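PDB 3ZIE: sepf-like protein from Archaeoglobus fulgidus, which probably takes part in cell division as a SepF-like protein, SepF serving as a membrane anchor for the Z ring. Local coordinates for residues D30-K35 and G63-I68; T9-V14 and L41-K46. The protein carries 1 engineered substitution. All blocks are in the same frame, centred on the assembly; numbering follows the deposited sequence.

The two contacts show how the turns that follow neighbouring strands can be tied to one end of a small alpha/beta fold. Along the chain their segments alternate: 9-14, 30-35, 41-46, 63-68. Contact 1 joins the turn after strand 26-30 to the start of its antiparallel neighbour 66-70, and contact 2 sets the turn after strand 2-7 against helix 38-55. Strands 2-7 and 26-30 run parallel and adjacent in the sheet, so the two turns leave it at the same end. The centres of the two contacts are about 11 Å apart, and Ile34, from segment 30-35, reaches contact 2, its CG2 lying 3.6 Å from the backbone C of Thr9. Both contacts also reach the second subunit.

Contact 1: D30-K35 and G63-I68; sequences DIAFIK and GEDYVI
Where the antiparallel pair of strands 26-30 and 66-70 comes to its end, Asp30 and Tyr66 face each other as a non-hydrogen-bonded pair, with side chains on the same face of the sheet. Asp30 lays its carboxylate over the rim of one face of the tyrosine ring, the planes 29° apart, with Asp30 CB 3.6 Å from Tyr66 CE1. With CG anti to the backbone N (chi1 -174°), Asp30 also turns OD1 back to accept from Ala32 N at 3.0 Å, an Asx turn that folds the chain as it leaves the strand. Next along, Ile31 N donates to Asp65 O at 2.7 Å. Farther out, Lys35 bends at its last two torsions and brings NZ onto a lone pair of Glu64 O, in the carbonyl plane, at 2.7 Å. The same NZ forms a longer salt bridge, 3.2 Å, to Glu64 OE1, gripping both backbone and side chain of Glu64. On the side turned to helix 38-55, Ile31 CD1 meets Val67 CG2 at 4.0 Å. Tyr66 packs on Leu62 of the second subunit, while inward Ile31 meets Leu41 of helix 38-55 and Val67 meets Ile59 of strand 58-62.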
loop_
_atom_site.group_PDB
_atom_site.type_symbol
_atom_site.label_atom_id
_atom_site.label_comp_id
_atom_site.label_asym_id
_atom_site.label_seq_id
_atom_site.Cartn_x
_atom_site.Cartn_y
_atom_site.Cartn_z
ATOM N N ASP B 30 8.394 -2.031 -4.108
ATOM C CA ASP B 30 8.283 -3.135 -5.036
ATOM C C ASP B 30 9.615 -3.843 -5.020
ATOM O O ASP B 30 10.623 -3.215 -5.335
ATOM C CB ASP B 30 7.998 -2.613 -6.454
ATOM C CG ASP B 30 7.723 -3.738 -7.448
ATOM O OD1 ASP B 30 7.822 -4.919 -7.094
ATOM O OD2 ASP B 30 7.350 -3.454 -8.615
ATOM N N ILE B 31 9.627 -5.115 -4.609
ATOM C CA ILE B 31 10.883 -5.894 -4.602
ATOM C C ILE B 31 10.940 -6.975 -5.696
ATOM O O ILE B 31 11.853 -7.839 -5.651
ATOM C CB ILE B 31 11.152 -6.596 -3.202
ATOM C CG1 ILE B 31 9.952 -7.510 -2.857
ATOM C CG2 ILE B 31 11.628 -5.481 -2.175
ATOM C CD1 ILE B 31 10.000 -8.359 -1.615
ATOM N N ALA B 32 9.984 -6.938 -6.648
ATOM C CA ALA B 32 9.878 -7.990 -7.678
ATOM C C ALA B 32 11.198 -8.259 -8.352
ATOM O O ALA B 32 11.545 -9.430 -8.632
ATOM C CB ALA B 32 8.821 -7.575 -8.765
ATOM N N PHE B 33 11.927 -7.174 -8.623
ATOM C CA PHE B 33 13.113 -7.244 -9.456
ATOM C C PHE B 33 14.262 -8.022 -8.855
ATOM O O PHE B 33 15.154 -8.513 -9.599
ATOM C CB PHE B 33 13.616 -5.846 -9.864
ATOM C CG PHE B 33 14.662 -5.889 -10.964
ATOM C CD1 PHE B 33 14.310 -6.298 -12.273
ATOM C CD2 PHE B 33 16.025 -5.576 -10.687
ATOM C CE1 PHE B 33 15.293 -6.367 -13.313
ATOM C CE2 PHE B 33 17.000 -5.617 -11.711
ATOM C CZ PHE B 33 16.634 -6.007 -13.023
ATOM N N ILE B 34 14.290 -8.057 -7.517
ATOM C CA ILE B 34 15.406 -8.647 -6.801
ATOM C C ILE B 34 14.967 -9.902 -6.063
ATOM O O ILE B 34 15.738 -10.426 -5.253
ATOM C CB ILE B 34 16.050 -7.643 -5.787
ATOM C CG1 ILE B 34 15.031 -7.152 -4.725
ATOM C CG2 ILE B 34 16.708 -6.485 -6.501
ATOM C CD1 ILE B 34 15.629 -6.367 -3.490
ATOM N N LYS B 35 13.752 -10.395 -6.319
ATOM C CA LYS B 35 13.294 -11.617 -5.662
ATOM C C LYS B 35 14.181 -12.826 -6.008
ATOM O O LYS B 35 14.259 -13.779 -5.238
ATOM C CB LYS B 35 11.838 -11.934 -5.962
ATOM C CG LYS B 35 10.847 -11.302 -4.951
ATOM C CD LYS B 35 9.490 -11.916 -5.071
ATOM C CE LYS B 35 9.362 -13.216 -4.314
ATOM N NZ LYS B 35 8.582 -13.043 -3.042
ATOM N N GLY B 63 1.316 -9.463 -0.862
ATOM C CA GLY B 63 1.569 -10.482 -1.893
ATOM C C GLY B 63 3.036 -10.920 -1.923
ATOM O O GLY B 63 3.755 -10.908 -0.913
ATOM N N GLU B 64 3.489 -11.254 -3.116
ATOM C CA GLU B 64 4.857 -11.745 -3.348
ATOM C C GLU B 64 5.842 -10.645 -3.624
ATOM O O GLU B 64 7.040 -10.830 -3.427
ATOM C CB GLU B 64 4.866 -12.653 -4.607
ATOM C CG GLU B 64 4.083 -13.924 -4.463
ATOM C CD GLU B 64 4.955 -15.065 -3.978
ATOM O OE1 GLU B 64 5.950 -14.800 -3.258
ATOM O OE2 GLU B 64 4.652 -16.232 -4.340
ATOM N N ASP B 65 5.369 -9.512 -4.131
ATOM C CA ASP B 65 6.284 -8.589 -4.773
ATOM C C ASP B 65 6.455 -7.244 -4.104
ATOM O O ASP B 65 7.263 -6.440 -4.559
ATOM C CB ASP B 65 5.906 -8.442 -6.270
ATOM C CG ASP B 65 6.143 -9.727 -7.042
ATOM O OD1 ASP B 65 6.961 -10.557 -6.564
ATOM O OD2 ASP B 65 5.514 -9.930 -8.099
ATOM N N TYR B 66 5.669 -6.984 -3.049
ATOM C CA TYR B 66 5.667 -5.699 -2.339
ATOM C C TYR B 66 5.862 -5.873 -0.832
ATOM O O TYR B 66 5.535 -6.894 -0.261
ATOM C CB TYR B 66 4.328 -4.941 -2.523
ATOM C CG TYR B 66 4.147 -4.479 -3.917
ATOM C CD1 TYR B 66 4.687 -3.274 -4.351
ATOM C CD2 TYR B 66 3.426 -5.246 -4.811
ATOM C CE1 TYR B 66 4.527 -2.856 -5.690
ATOM C CE2 TYR B 66 3.295 -4.852 -6.146
ATOM C CZ TYR B 66 3.854 -3.654 -6.563
ATOM O OH TYR B 66 3.698 -3.271 -7.875
ATOM N N VAL B 67 6.328 -4.821 -0.199
ATOM C CA VAL B 67 6.419 -4.751 1.253
ATOM C C VAL B 67 5.898 -3.371 1.636
ATOM O O VAL B 67 6.252 -2.385 1.017
ATOM C CB VAL B 67 7.913 -4.912 1.684
ATOM C CG1 VAL B 67 8.067 -4.768 3.100
ATOM C CG2 VAL B 67 8.361 -6.343 1.389
ATOM N N ILE B 68 5.065 -3.293 2.656
ATOM C CA ILE B 68 4.517 -2.012 3.103
ATOM C C ILE B 68 5.304 -1.614 4.350
ATOM O O ILE B 68 5.444 -2.413 5.288
ATOM C CB ILE B 68 3.032 -2.105 3.470
ATOM C CG1 ILE B 68 2.156 -2.578 2.292
ATOM C CG2 ILE B 68 2.542 -0.740 3.968
ATOM C CD1 ILE B 68 0.731 -3.094 2.715
#

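Contact 2: T9-V14 and L41-K46; sequences TGLNEV and LDRVLK
Leu11 reaches helix 38-55 with both of its methyl branches, and each finds a different partner. CD1 comes up to the rim of the Arg43 guanidinium, close to the plane of the group, 3.5 Å from Arg43 NH1, and it also rests against the aliphatic part of that side chain, 3.6 Å from Arg43 CD. The arginine is extended from CG to NE and lies across the leucine, nearly perpendicular to it. CD2 instead meets Val44 CG2 at 4.1 Å, the two side chains running alongside one another and pointing opposite ways. Val44 divides its methyls in a similar way: CG1, placed anti to the backbone N (chi1 171°), touches Val14 CG2 at 4.2 Å, whereas CG2 lies against Leu11 and the carbonyl oxygen of Gly10. An alanine in place of Leu11 is likely to leave Val44 CG2 with less apolar cover and to deprive the Arg43 chain of the methyl it rests against.

No hydrogen bond crosses between the segments, and the polar order lies within the turn itself. Glu13, a buried residue, curls its side chain back so that OE1 accepts from Thr9 N at 2.7 Å, from above the carboxylate plane; Gly10 N adds a weak bond to the same oxygen. The carboxylate thus ties the start of the turn to its far side and helps set the path of the backbone that carries Leu11.

Around this core, Val44 also packs on Val8, and Leu11 and Val14 both touch Asp47, one helical turn beyond Arg43. Thr9 and Glu13 meet Ser83 of the second subunit. The segment 9-14 is the strand-to-helix connection of the beta-alpha-beta crossover made by strand 2-7, helix 14-22 and strand 26-30, and here it packs against the fold's other helix, 38-55.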
loop_
_atom_site.group_PDB
_atom_site.type_symbol
_atom_site.label_atom_id
_atom_site.label_comp_id
_atom_site.label_asym_id
_atom_site.label_seq_id
_atom_site.Cartn_x
_atom_site.Cartn_y
_atom_site.Cartn_z
ATOM N N THR B 9 15.561 -1.944 -6.957
ATOM C CA THR B 9 16.375 -2.734 -7.912
ATOM C C THR B 9 17.770 -3.118 -7.385
ATOM O O THR B 9 18.580 -3.710 -8.124
ATOM C CB THR B 9 16.564 -1.954 -9.229
ATOM O OG1 THR B 9 16.965 -0.613 -8.916
ATOM C CG2 THR B 9 15.242 -1.936 -9.994
ATOM N N GLY B 10 18.033 -2.808 -6.115
ATOM C CA GLY B 10 19.353 -2.994 -5.483
ATOM C C GLY B 10 19.421 -2.184 -4.207
ATOM O O GLY B 10 18.406 -1.599 -3.770
ATOM N N LEU B 11 20.609 -2.052 -3.629
ATOM C CA LEU B 11 20.731 -1.345 -2.364
ATOM C C LEU B 11 20.649 0.198 -2.491
ATOM O O LEU B 11 20.499 0.908 -1.499
ATOM C CB LEU B 11 22.030 -1.758 -1.656
ATOM C CG LEU B 11 21.939 -3.070 -0.848
ATOM C CD1 LEU B 11 23.269 -3.761 -0.797
ATOM C CD2 LEU B 11 21.481 -2.729 0.563
ATOM N N ASN B 12 20.702 0.720 -3.708
ATOM C CA ASN B 12 20.708 2.181 -3.877
ATOM C C ASN B 12 19.377 2.924 -3.558
ATOM O O ASN B 12 19.398 4.160 -3.402
ATOM C CB ASN B 12 21.183 2.546 -5.287
ATOM C CG ASN B 12 22.615 2.154 -5.528
ATOM O OD1 ASN B 12 22.983 1.668 -6.625
ATOM N ND2 ASN B 12 23.439 2.345 -4.505
ATOM N N GLU B 13 18.256 2.206 -3.425
ATOM C CA GLU B 13 16.959 2.847 -3.020
ATOM C C GLU B 13 16.724 2.960 -1.512
ATOM O O GLU B 13 15.855 3.714 -1.049
ATOM C CB GLU B 13 15.764 2.160 -3.691
ATOM C CG GLU B 13 15.772 2.282 -5.222
ATOM C CD GLU B 13 16.830 1.345 -5.835
ATOM O OE1 GLU B 13 16.708 0.120 -5.633
ATOM O OE2 GLU B 13 17.803 1.832 -6.459
ATOM N N VAL B 14 17.509 2.219 -0.729
ATOM C CA VAL B 14 17.305 2.158 0.733
ATOM C C VAL B 14 17.471 3.517 1.380
ATOM O O VAL B 14 16.628 3.901 2.163
ATOM C CB VAL B 14 18.193 1.087 1.415
ATOM C CG1 VAL B 14 18.239 1.312 2.962
ATOM C CG2 VAL B 14 17.709 -0.322 1.051
ATOM N N LEU B 41 18.451 -9.303 -1.977
ATOM C CA LEU B 41 17.152 -9.172 -1.313
ATOM C C LEU B 41 17.239 -9.252 0.227
ATOM O O LEU B 41 16.614 -8.449 1.008
ATOM C CB LEU B 41 16.230 -10.259 -1.832
ATOM C CG LEU B 41 14.968 -10.574 -1.036
ATOM C CD1 LEU B 41 13.971 -9.487 -1.310
ATOM C CD2 LEU B 41 14.434 -11.916 -1.476
ATOM N N ASP B 42 18.017 -10.223 0.677
ATOM C CA ASP B 42 18.253 -10.363 2.107
ATOM C C ASP B 42 18.869 -9.127 2.732
ATOM O O ASP B 42 18.440 -8.766 3.820
ATOM C CB ASP B 42 19.067 -11.618 2.443
ATOM C CG ASP B 42 18.328 -12.875 2.146
ATOM O OD1 ASP B 42 17.082 -12.828 1.923
ATOM O OD2 ASP B 42 18.980 -13.924 2.139
ATOM N N ARG B 43 19.833 -8.467 2.074
ATOM C CA ARG B 43 20.476 -7.278 2.626
ATOM C C ARG B 43 19.482 -6.134 2.693
ATOM O O ARG B 43 19.433 -5.378 3.690
ATOM C CB ARG B 43 21.653 -6.749 1.775
ATOM C CG ARG B 43 22.853 -7.666 1.580
ATOM C CD ARG B 43 23.966 -6.883 0.928
ATOM N NE ARG B 43 24.968 -7.763 0.363
ATOM C CZ ARG B 43 25.675 -7.510 -0.747
ATOM N NH1 ARG B 43 25.464 -6.386 -1.441
ATOM N NH2 ARG B 43 26.594 -8.390 -1.187
ATOM N N VAL B 44 18.718 -5.958 1.592
ATOM C CA VAL B 44 17.687 -4.889 1.574
ATOM C C VAL B 44 16.674 -5.150 2.718
ATOM O O VAL B 44 16.360 -4.257 3.529
ATOM C CB VAL B 44 16.972 -4.846 0.179
ATOM C CG1 VAL B 44 15.733 -3.896 0.208
ATOM C CG2 VAL B 44 17.970 -4.306 -0.889
ATOM N N LEU B 45 16.162 -6.380 2.794
ATOM C CA LEU B 45 15.111 -6.652 3.786
ATOM C C LEU B 45 15.682 -6.540 5.216
ATOM O O LEU B 45 14.984 -6.097 6.160
ATOM C CB LEU B 45 14.445 -8.033 3.606
ATOM C CG LEU B 45 13.509 -8.293 2.439
ATOM C CD1 LEU B 45 13.115 -9.818 2.311
ATOM C CD2 LEU B 45 12.276 -7.389 2.506
ATOM N N LYS B 46 16.940 -6.984 5.391
ATOM C CA LYS B 46 17.598 -6.739 6.679
ATOM C C LYS B 46 17.600 -5.210 6.998
ATOM O O LYS B 46 17.243 -4.785 8.094
ATOM C CB LYS B 46 19.029 -7.277 6.703
ATOM C CG LYS B 46 19.849 -6.845 7.978
ATOM C CD LYS B 46 21.364 -7.114 7.844
ATOM C CE LYS B 46 22.074 -6.181 6.791
ATOM N NZ LYS B 46 22.457 -4.787 7.292
#